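Local coordinates for protein bifunctional enzyme IspD/IspF (Campylobacter jejuni, PDB 1W55) that catalyses two separate steps of non-mevalonate isoprenoid biosynthesis, making 4-diphosphocytidyl-2-C-methyl-D-erythritol from MEP and CTP, and cyclising the 2-phosphate of that product to the cyclodiphosphate, at residues 36-41 against 95-100; 100-105 against 187-192; 8-13 against 50-55. One frame throughout, in Å; residues are numbered along the deposited sequence.

Contact 1: 36-41 against 95-100; sequences YATKNL and SDVARV. With C (cytidine-5'-monophosphate), chain D; EDO (1,2-ethanediol), chain F.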
# COMPACT_ATOMS: atom_id res chain seq x y z
N TYR A 36 0.52 -14.51 -22.09
CA TYR A 36 0.54 -13.16 -21.52
C TYR A 36 1.24 -12.14 -22.44
O TYR A 36 0.69 -11.06 -22.70
CB TYR A 36 1.19 -13.17 -20.13
CG TYR A 36 1.06 -11.87 -19.39
CD1 TYR A 36 0.07 -11.69 -18.42
CD2 TYR A 36 1.93 -10.80 -19.66
CE1 TYR A 36 -0.05 -10.47 -17.73
CE2 TYR A 36 1.82 -9.59 -18.98
CZ TYR A 36 0.83 -9.43 -18.02
OH TYR A 36 0.73 -8.22 -17.36
N ALA A 37 2.43 -12.46 -22.92
CA ALA A 37 3.18 -11.56 -23.82
C ALA A 37 2.45 -11.29 -25.14
O ALA A 37 2.41 -10.15 -25.61
CB ALA A 37 4.59 -12.10 -24.09
N THR A 38 1.87 -12.34 -25.72
CA THR A 38 1.13 -12.23 -26.98
C THR A 38 -0.13 -11.37 -26.80
O THR A 38 -0.40 -10.49 -27.62
CB THR A 38 0.77 -13.63 -27.55
OG1 THR A 38 1.96 -14.42 -27.66
CG2 THR A 38 0.32 -13.51 -28.97
N LYS A 39 -0.87 -11.62 -25.72
CA LYS A 39 -2.06 -10.84 -25.39
C LYS A 39 -1.72 -9.36 -25.25
O LYS A 39 -2.43 -8.52 -25.78
CB LYS A 39 -2.72 -11.34 -24.10
CG LYS A 39 -3.62 -12.56 -24.29
CD LYS A 39 -4.38 -12.88 -23.00
CE LYS A 39 -5.48 -13.88 -23.24
NZ LYS A 39 -5.96 -14.45 -21.95
N ASN A 40 -0.64 -9.08 -24.53
CA ASN A 40 -0.13 -7.71 -24.33
C ASN A 40 0.10 -6.94 -25.65
O ASN A 40 -0.45 -5.85 -25.84
CB ASN A 40 1.16 -7.76 -23.50
CG ASN A 40 1.76 -6.38 -23.25
OD1 ASN A 40 1.13 -5.50 -22.64
ND2 ASN A 40 3.02 -6.19 -23.70
N LEU A 41 0.91 -7.51 -26.54
CA LEU A 41 1.22 -6.89 -27.82
C LEU A 41 -0.01 -6.81 -28.73
O LEU A 41 -0.23 -5.81 -29.41
CB LEU A 41 2.34 -7.66 -28.52
CG LEU A 41 3.63 -6.91 -28.84
CD1 LEU A 41 3.92 -5.79 -27.85
CD2 LEU A 41 4.78 -7.88 -28.88
N SER A 95 8.57 -10.03 -32.32
CA SER A 95 8.94 -9.87 -30.92
C SER A 95 9.26 -11.19 -30.23
O SER A 95 8.62 -12.21 -30.49
CB SER A 95 7.83 -9.13 -30.16
OG SER A 95 8.32 -8.51 -28.99
N ASP A 96 10.28 -11.16 -29.37
CA ASP A 96 10.56 -12.26 -28.44
C ASP A 96 9.44 -12.36 -27.40
O ASP A 96 9.09 -11.35 -26.80
CB ASP A 96 11.88 -12.00 -27.71
CG ASP A 96 13.04 -11.63 -28.65
OD1 ASP A 96 13.10 -12.12 -29.80
OD2 ASP A 96 13.96 -10.88 -28.30
N VAL A 97 8.87 -13.55 -27.15
CA VAL A 97 7.88 -13.66 -26.06
C VAL A 97 8.50 -13.37 -24.72
O VAL A 97 7.80 -12.95 -23.80
CB VAL A 97 7.17 -15.05 -25.92
CG1 VAL A 97 6.02 -15.19 -26.87
CG2 VAL A 97 8.13 -16.22 -25.99
N ALA A 98 9.80 -13.59 -24.59
CA ALA A 98 10.49 -13.40 -23.32
C ALA A 98 10.64 -11.92 -22.95
O ALA A 98 11.04 -11.60 -21.84
CB ALA A 98 11.84 -14.11 -23.32
N ARG A 99 10.29 -11.03 -23.88
CA ARG A 99 10.13 -9.60 -23.59
C ARG A 99 8.66 -9.33 -23.26
O ARG A 99 7.85 -8.98 -24.14
CB ARG A 99 10.59 -8.75 -24.78
CG ARG A 99 12.07 -8.87 -25.05
CD ARG A 99 12.54 -8.08 -26.25
NE ARG A 99 13.89 -8.43 -26.69
CZ ARG A 99 15.01 -7.97 -26.14
NH1 ARG A 99 14.97 -7.12 -25.12
NH2 ARG A 99 16.19 -8.36 -26.62
N VAL A 100 8.32 -9.49 -21.99
CA VAL A 100 6.93 -9.66 -21.59
C VAL A 100 6.15 -8.37 -21.40
O VAL A 100 5.00 -8.29 -21.81
CB VAL A 100 6.81 -10.55 -20.32
CG1 VAL A 100 5.37 -10.91 -20.08
CG2 VAL A 100 7.61 -11.82 -20.50
OP3 C D . 17.38 -14.82 -27.03
P C D . 17.26 -15.91 -28.06
OP1 C D . 17.56 -17.28 -27.51
OP2 C D . 17.89 -15.59 -29.40
O5' C D . 15.67 -16.03 -28.33
C5' C D . 14.91 -14.94 -28.82
C4' C D . 13.47 -15.39 -29.09
O4' C D . 13.40 -16.26 -30.23
C3' C D . 12.86 -16.14 -27.93
O3' C D . 11.57 -15.60 -27.72
C2' C D . 12.76 -17.58 -28.39
O2' C D . 11.64 -18.26 -27.84
C1' C D . 12.65 -17.43 -29.90
N1 C D . 13.23 -18.59 -30.58
C2 C D . 12.45 -19.26 -31.54
O2 C D . 11.29 -18.85 -31.81
N3 C D . 12.97 -20.33 -32.16
C4 C D . 14.22 -20.78 -31.87
N4 C D . 14.73 -21.87 -32.51
C5 C D . 15.00 -20.13 -30.91
C6 C D . 14.47 -19.02 -30.27
C1 EDO F . 16.81 -9.86 -30.17
O1 EDO F . 16.61 -10.45 -28.89
C2 EDO F . 17.19 -8.40 -30.00
O2 EDO F . 18.24 -8.31 -29.06
O HOH W 1 4.63 -8.27 -24.79

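Contact 2: 100-105 against 187-192; sequences VLVSKN and ENARKL. With C (cytidine-5'-monophosphate), chain D; EDO (1,2-ethanediol), chain F.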
# COMPACT_ATOMS: atom_id res chain seq x y z
N VAL A 100 8.32 -9.49 -21.99
CA VAL A 100 6.93 -9.66 -21.59
C VAL A 100 6.15 -8.37 -21.40
O VAL A 100 5.00 -8.29 -21.81
CB VAL A 100 6.81 -10.55 -20.32
CG1 VAL A 100 5.37 -10.91 -20.08
CG2 VAL A 100 7.61 -11.82 -20.50
N LEU A 101 6.79 -7.36 -20.81
CA LEU A 101 6.09 -6.15 -20.38
C LEU A 101 6.26 -4.94 -21.30
O LEU A 101 6.23 -3.79 -20.83
CB LEU A 101 6.55 -5.77 -18.97
CG LEU A 101 6.27 -6.73 -17.80
CD1 LEU A 101 6.87 -6.16 -16.51
CD2 LEU A 101 4.78 -7.00 -17.63
N VAL A 102 6.43 -5.19 -22.59
CA VAL A 102 6.55 -4.13 -23.59
C VAL A 102 5.36 -3.17 -23.46
O VAL A 102 4.21 -3.61 -23.49
CB VAL A 102 6.61 -4.69 -25.03
CG1 VAL A 102 6.55 -3.55 -26.03
CG2 VAL A 102 7.89 -5.51 -25.24
N SER A 103 5.66 -1.88 -23.30
CA SER A 103 4.64 -0.85 -23.07
C SER A 103 3.99 -0.35 -24.36
O SER A 103 4.60 -0.41 -25.44
CB SER A 103 5.26 0.34 -22.33
OG SER A 103 5.89 1.22 -23.25
N LYS A 104 2.77 0.16 -24.23
CA LYS A 104 2.05 0.79 -25.33
C LYS A 104 2.81 2.00 -25.87
O LYS A 104 2.77 2.32 -27.07
CB LYS A 104 0.65 1.21 -24.85
CG LYS A 104 -0.17 2.01 -25.86
CD LYS A 104 -0.42 1.23 -27.14
CE LYS A 104 -1.35 2.00 -28.05
NZ LYS A 104 -2.36 1.08 -28.62
N ASN A 105 3.51 2.65 -24.96
CA ASN A 105 4.35 3.80 -25.25
C ASN A 105 5.44 3.47 -26.28
O ASN A 105 5.56 4.16 -27.30
CB ASN A 105 4.98 4.27 -23.95
CG ASN A 105 5.56 5.65 -24.04
OD1 ASN A 105 6.70 5.83 -24.47
ND2 ASN A 105 4.78 6.65 -23.62
N GLU A 187 13.40 -0.33 -20.09
CA GLU A 187 13.63 -1.42 -19.15
C GLU A 187 12.50 -2.47 -19.15
O GLU A 187 12.75 -3.64 -18.91
CB GLU A 187 13.86 -0.87 -17.74
CG GLU A 187 15.31 -0.59 -17.35
CD GLU A 187 16.31 -0.67 -18.50
OE1 GLU A 187 16.38 0.28 -19.31
OE2 GLU A 187 17.06 -1.67 -18.59
N ASN A 188 11.28 -2.04 -19.44
CA ASN A 188 10.14 -2.96 -19.54
C ASN A 188 10.20 -3.91 -20.75
O ASN A 188 9.42 -4.86 -20.84
CB ASN A 188 8.83 -2.16 -19.60
CG ASN A 188 8.08 -2.12 -18.26
OD1 ASN A 188 8.67 -2.35 -17.19
ND2 ASN A 188 6.78 -1.82 -18.32
N ALA A 189 11.10 -3.64 -21.69
CA ALA A 189 11.24 -4.49 -22.87
C ALA A 189 12.41 -5.46 -22.74
O ALA A 189 12.74 -6.15 -23.69
CB ALA A 189 11.33 -3.66 -24.13
N ARG A 190 13.04 -5.52 -21.56
CA ARG A 190 14.10 -6.48 -21.27
C ARG A 190 13.64 -7.90 -21.57
O ARG A 190 12.47 -8.23 -21.40
CB ARG A 190 14.55 -6.40 -19.80
CG ARG A 190 15.24 -7.71 -19.29
CD ARG A 190 15.58 -7.77 -17.79
NE ARG A 190 16.37 -6.63 -17.34
CZ ARG A 190 17.70 -6.54 -17.44
NH1 ARG A 190 18.41 -7.52 -17.98
NH2 ARG A 190 18.31 -5.44 -17.00
N LYS A 191 14.59 -8.74 -21.99
CA LYS A 191 14.31 -10.13 -22.31
C LYS A 191 14.63 -11.03 -21.12
O LYS A 191 15.76 -11.05 -20.62
CB LYS A 191 15.13 -10.55 -23.53
CG LYS A 191 14.88 -11.97 -24.03
CD LYS A 191 15.48 -12.17 -25.42
CE LYS A 191 17.00 -12.27 -25.37
NZ LYS A 191 17.63 -12.06 -26.71
N LEU A 192 13.63 -11.77 -20.65
CA LEU A 192 13.86 -12.77 -19.62
C LEU A 192 14.76 -13.88 -20.19
O LEU A 192 14.38 -14.62 -21.11
CB LEU A 192 12.54 -13.31 -19.07
CG LEU A 192 12.54 -14.53 -18.15
CD1 LEU A 192 13.31 -14.28 -16.87
CD2 LEU A 192 11.10 -14.96 -17.83
OP3 C D . 17.38 -14.82 -27.03
P C D . 17.26 -15.91 -28.06
OP1 C D . 17.56 -17.28 -27.51
OP2 C D . 17.89 -15.59 -29.40
O5' C D . 15.67 -16.03 -28.33
C5' C D . 14.91 -14.94 -28.82
C4' C D . 13.47 -15.39 -29.09
O4' C D . 13.40 -16.26 -30.23
C3' C D . 12.86 -16.14 -27.93
O3' C D . 11.57 -15.60 -27.72
C2' C D . 12.76 -17.58 -28.39
O2' C D . 11.64 -18.26 -27.84
C1' C D . 12.65 -17.43 -29.90
N1 C D . 13.23 -18.59 -30.58
C2 C D . 12.45 -19.26 -31.54
O2 C D . 11.29 -18.85 -31.81
N3 C D . 12.97 -20.33 -32.16
C4 C D . 14.22 -20.78 -31.87
N4 C D . 14.73 -21.87 -32.51
C5 C D . 15.00 -20.13 -30.91
C6 C D . 14.47 -19.02 -30.27
C1 EDO F . 16.81 -9.86 -30.17
O1 EDO F . 16.61 -10.45 -28.89
C2 EDO F . 17.19 -8.40 -30.00
O2 EDO F . 18.24 -8.31 -29.06

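Contact 3: 8-13 against 50-55; sequences MLAAGN and IVVTSS. With C (cytidine-5'-monophosphate), chain D.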
# COMPACT_ATOMS: atom_id res chain seq x y z
N MET A 8 5.08 -13.57 -32.97
CA MET A 8 5.64 -13.78 -31.64
C MET A 8 6.58 -14.98 -31.69
O MET A 8 6.18 -16.07 -32.08
CB MET A 8 4.53 -14.00 -30.60
CG MET A 8 3.57 -12.82 -30.41
SD MET A 8 4.36 -11.26 -29.91
CE MET A 8 5.06 -11.73 -28.30
N LEU A 9 7.82 -14.76 -31.29
CA LEU A 9 8.81 -15.83 -31.36
C LEU A 9 8.89 -16.56 -30.02
O LEU A 9 9.37 -16.00 -29.05
CB LEU A 9 10.18 -15.26 -31.78
CG LEU A 9 10.25 -14.71 -33.22
CD1 LEU A 9 11.55 -13.99 -33.45
CD2 LEU A 9 10.07 -15.82 -34.28
N ALA A 10 8.42 -17.80 -29.98
CA ALA A 10 8.23 -18.51 -28.72
C ALA A 10 8.69 -19.97 -28.77
O ALA A 10 8.31 -20.76 -27.91
CB ALA A 10 6.76 -18.44 -28.30
N ALA A 11 9.48 -20.31 -29.78
CA ALA A 11 9.99 -21.68 -29.93
C ALA A 11 11.37 -21.85 -29.31
O ALA A 11 11.96 -20.90 -28.80
CB ALA A 11 9.99 -22.11 -31.41
N GLY A 12 11.89 -23.07 -29.37
CA GLY A 12 13.19 -23.40 -28.81
C GLY A 12 13.15 -23.60 -27.30
O GLY A 12 12.23 -23.16 -26.61
N ASN A 13 14.18 -24.28 -26.79
CA ASN A 13 14.27 -24.56 -25.38
C ASN A 13 15.65 -24.24 -24.86
O ASN A 13 16.57 -25.05 -24.97
CB ASN A 13 13.88 -26.01 -25.07
CG ASN A 13 13.87 -26.32 -23.57
OD1 ASN A 13 13.36 -25.53 -22.76
ND2 ASN A 13 14.44 -27.47 -23.20
N ILE A 50 -1.86 -12.88 -36.45
CA ILE A 50 -0.93 -13.10 -35.34
C ILE A 50 -0.37 -14.52 -35.40
O ILE A 50 -1.12 -15.50 -35.35
CB ILE A 50 -1.59 -12.79 -33.97
CG1 ILE A 50 -2.09 -11.34 -33.95
CG2 ILE A 50 -0.60 -12.99 -32.84
CD1 ILE A 50 -3.17 -11.05 -32.92
N VAL A 51 0.94 -14.62 -35.54
CA VAL A 51 1.62 -15.90 -35.61
C VAL A 51 2.49 -16.12 -34.38
O VAL A 51 3.16 -15.21 -33.91
CB VAL A 51 2.45 -16.03 -36.92
CG1 VAL A 51 3.13 -17.41 -37.02
CG2 VAL A 51 1.56 -15.79 -38.15
N VAL A 52 2.45 -17.33 -33.84
CA VAL A 52 3.32 -17.72 -32.74
C VAL A 52 4.14 -18.94 -33.15
O VAL A 52 3.58 -19.97 -33.52
CB VAL A 52 2.51 -18.06 -31.45
CG1 VAL A 52 3.46 -18.41 -30.29
CG2 VAL A 52 1.58 -16.92 -31.06
N THR A 53 5.46 -18.83 -33.08
CA THR A 53 6.30 -19.99 -33.33
C THR A 53 6.40 -20.79 -32.04
O THR A 53 6.48 -20.21 -30.96
CB THR A 53 7.70 -19.60 -33.84
OG1 THR A 53 8.42 -18.95 -32.79
CG2 THR A 53 7.62 -18.56 -34.95
N SER A 54 6.41 -22.11 -32.17
CA SER A 54 6.24 -22.96 -31.01
C SER A 54 6.95 -24.31 -31.17
O SER A 54 7.05 -24.84 -32.28
CB SER A 54 4.75 -23.18 -30.74
OG SER A 54 4.55 -23.94 -29.56
N SER A 55 7.44 -24.85 -30.06
CA SER A 55 7.97 -26.21 -29.98
C SER A 55 6.97 -27.14 -29.30
O SER A 55 7.26 -28.32 -29.09
CB SER A 55 9.27 -26.24 -29.17
OG SER A 55 10.32 -25.62 -29.88
OP3 C D . 17.38 -14.82 -27.03
P C D . 17.26 -15.91 -28.06
OP1 C D . 17.56 -17.28 -27.51
OP2 C D . 17.89 -15.59 -29.40
O5' C D . 15.67 -16.03 -28.33
C5' C D . 14.91 -14.94 -28.82
C4' C D . 13.47 -15.39 -29.09
O4' C D . 13.40 -16.26 -30.23
C3' C D . 12.86 -16.14 -27.93
O3' C D . 11.57 -15.60 -27.72
C2' C D . 12.76 -17.58 -28.39
O2' C D . 11.64 -18.26 -27.84
C1' C D . 12.65 -17.43 -29.90
N1 C D . 13.23 -18.59 -30.58
C2 C D . 12.45 -19.26 -31.54
O2 C D . 11.29 -18.85 -31.81
N3 C D . 12.97 -20.33 -32.16
C4 C D . 14.22 -20.78 -31.87
N4 C D . 14.73 -21.87 -32.51
C5 C D . 15.00 -20.13 -30.91
C6 C D . 14.47 -19.02 -30.27
O HOH W 2 7.46 -23.45 -27.54

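Contact 1: 36-41 against 95-100
A buried, mostly apolar contact seats one face of helix 33-42 on the turn that follows strand 91-96, in the cytidylyltransferase part of the chain. Ala37 sits at the centre: its methyl faces the turn, with CB 3.3 Å from Val97 O, and it also packs against the side chains of Val97 and Val100. Tyr36 crosses Val100 at about a right angle. With its ring anti to the backbone N (chi1 -172°), Tyr36 meets Val100 CG1 obliquely through CD2, at 3.5 Å. At the other end, Leu41 CD2 lies 3.5 Å from Ser95 CB. No direct hydrogen bond joins the segments; water 1 accepts from Asn40 ND2 at 2.8 Å and lies 3.0 Å from both Ala37 O and Val100 O, with more acceptors around it than it has protons. Asn40 ND2 also bonds to Val102 O. Beyond the helix, the type I turn from Asp96 to Arg99 is tied by a salt bridge from Arg99 NE to Asp96 OD2 at 2.9 Å, while Asp96 OD1 pairs with Arg76. Asp96 and Val97 line the cytidine-5'-monophosphate pocket; the helix packs behind this turn, at the nucleotide site of a GT-A-type, Rossmann-like nucleotidyltransferase domain.

Contact 2: 100-105 against 187-192
The backbones of Leu101-Val102 and Asn188-Ala189 run close together, with CA atoms 4.8 Å apart for Val102 and Ala189, yet no clear hydrogen bond joins the two segments. Asn188 belongs to a short 3-10 segment, 187-189, and packs its side chain against the carbonyl of Leu101: Asn188 CB lies 3.3 Å from Leu101 O. In return, Asn188 O sits 3.5 Å from Leu101 CB, while Asn188 ND2 is 4.0 Å from that same CB. Leu101 and Asn188 thus pack against each other through backbone carbonyls and the first carbons of their side chains, and they form the partly exposed side of the contact. The buried side is apolar. There Val102 CG2, placed beside its own backbone N with CG1 anti to that N (chi1 172°), meets Ala189 CB at 4.1 Å. Pro148 and Leu41 also pack on Val102. Just beyond, Ser103 serves as N-cap of helix 104-111 through a bond from Leu106 N to its OG, which is also hydrogen-bonded to Glu186. Lys191 starts away from segment 100-105, and its chain runs to the nucleotide. A bend at chi3 (74°) brings NZ to 2.8 Å from OP3 of cytidine-5'-monophosphate and 2.9 Å from O1 of an ethanediol, probably from the crystallisation liquor; NZ bonds to Ala127 O of the second subunit as well. Lys191 is predicted to position MEP for nucleophilic attack. The arrangement is that of an IspD active-site edge, where a loop after strand 180-184 rests on the connection into helix 104-111 and presents a lysine to the nucleotide phosphate at the subunit interface.

Contact 3: 8-13 against 50-55
Met8 and Val52 pair in parallel in the buried half of this contact, where strands 4-9 and 50-54 lie side by side. Met8 N bonds to Val51 O at 2.7 Å, and Thr53 N to Met8 O at 3.0 Å, both nearly straight. On the Met8 side of the sheet, Val52 spreads its two methyls, CG2 towards Met8 CB and CG1 to 3.9 Å from Ala10 CB. On the other face, Leu9 CD2 touches Thr53 CG2 at 3.7 Å. Thr53 OG1, held between its backbone N and carbonyl carbon (chi1 68°), accepts from Ala10 N at 3.0 Å and donates to O2 of the cytosine; one hydroxyl links the backbone at Ala10 to the base. Ala11 N also bonds to that O2, while Leu9 O and Ala11 O accept from the ribose hydroxyls O3' and O2'. Towards Gly12 and Ser55 the pairing gives way to a looser, more exposed edge. Water 2 bridges Ala10 O and Ser55 N here, and Ser55 OG takes a bond from Gly12 N at 3.0 Å. Gly12 has a positive phi (80°), a conformation that favours glycine. Helix 33-42 covers Met8, helix 76-84 lies against Leu9, Val51 and Thr53, and strands 91-96 and 68-71 flank the pair on its outer edges.

All three contacts border one cytidine-5'-monophosphate. Contact 3 holds the base and ribose, the turn of contact 1 reaches the sugar, and contact 2 brings a lysine to the phosphate. Contacts 1 and 3 meet in the sheet, where strands 91-96 and 4-9 are neighbours: Ser95 O is 2.8 Å from Leu9 N, probably a hydrogen bond. Contacts 1 and 2 share Val100, with centres 8 Å apart, and are probably tied by Arg99 NH1 to Ala189 O and by Leu192 N to Ala98 O, each at 2.8 Å. Contacts 2 and 3 do not touch, their nearest atoms being about 7 Å apart; the nucleotide spans them.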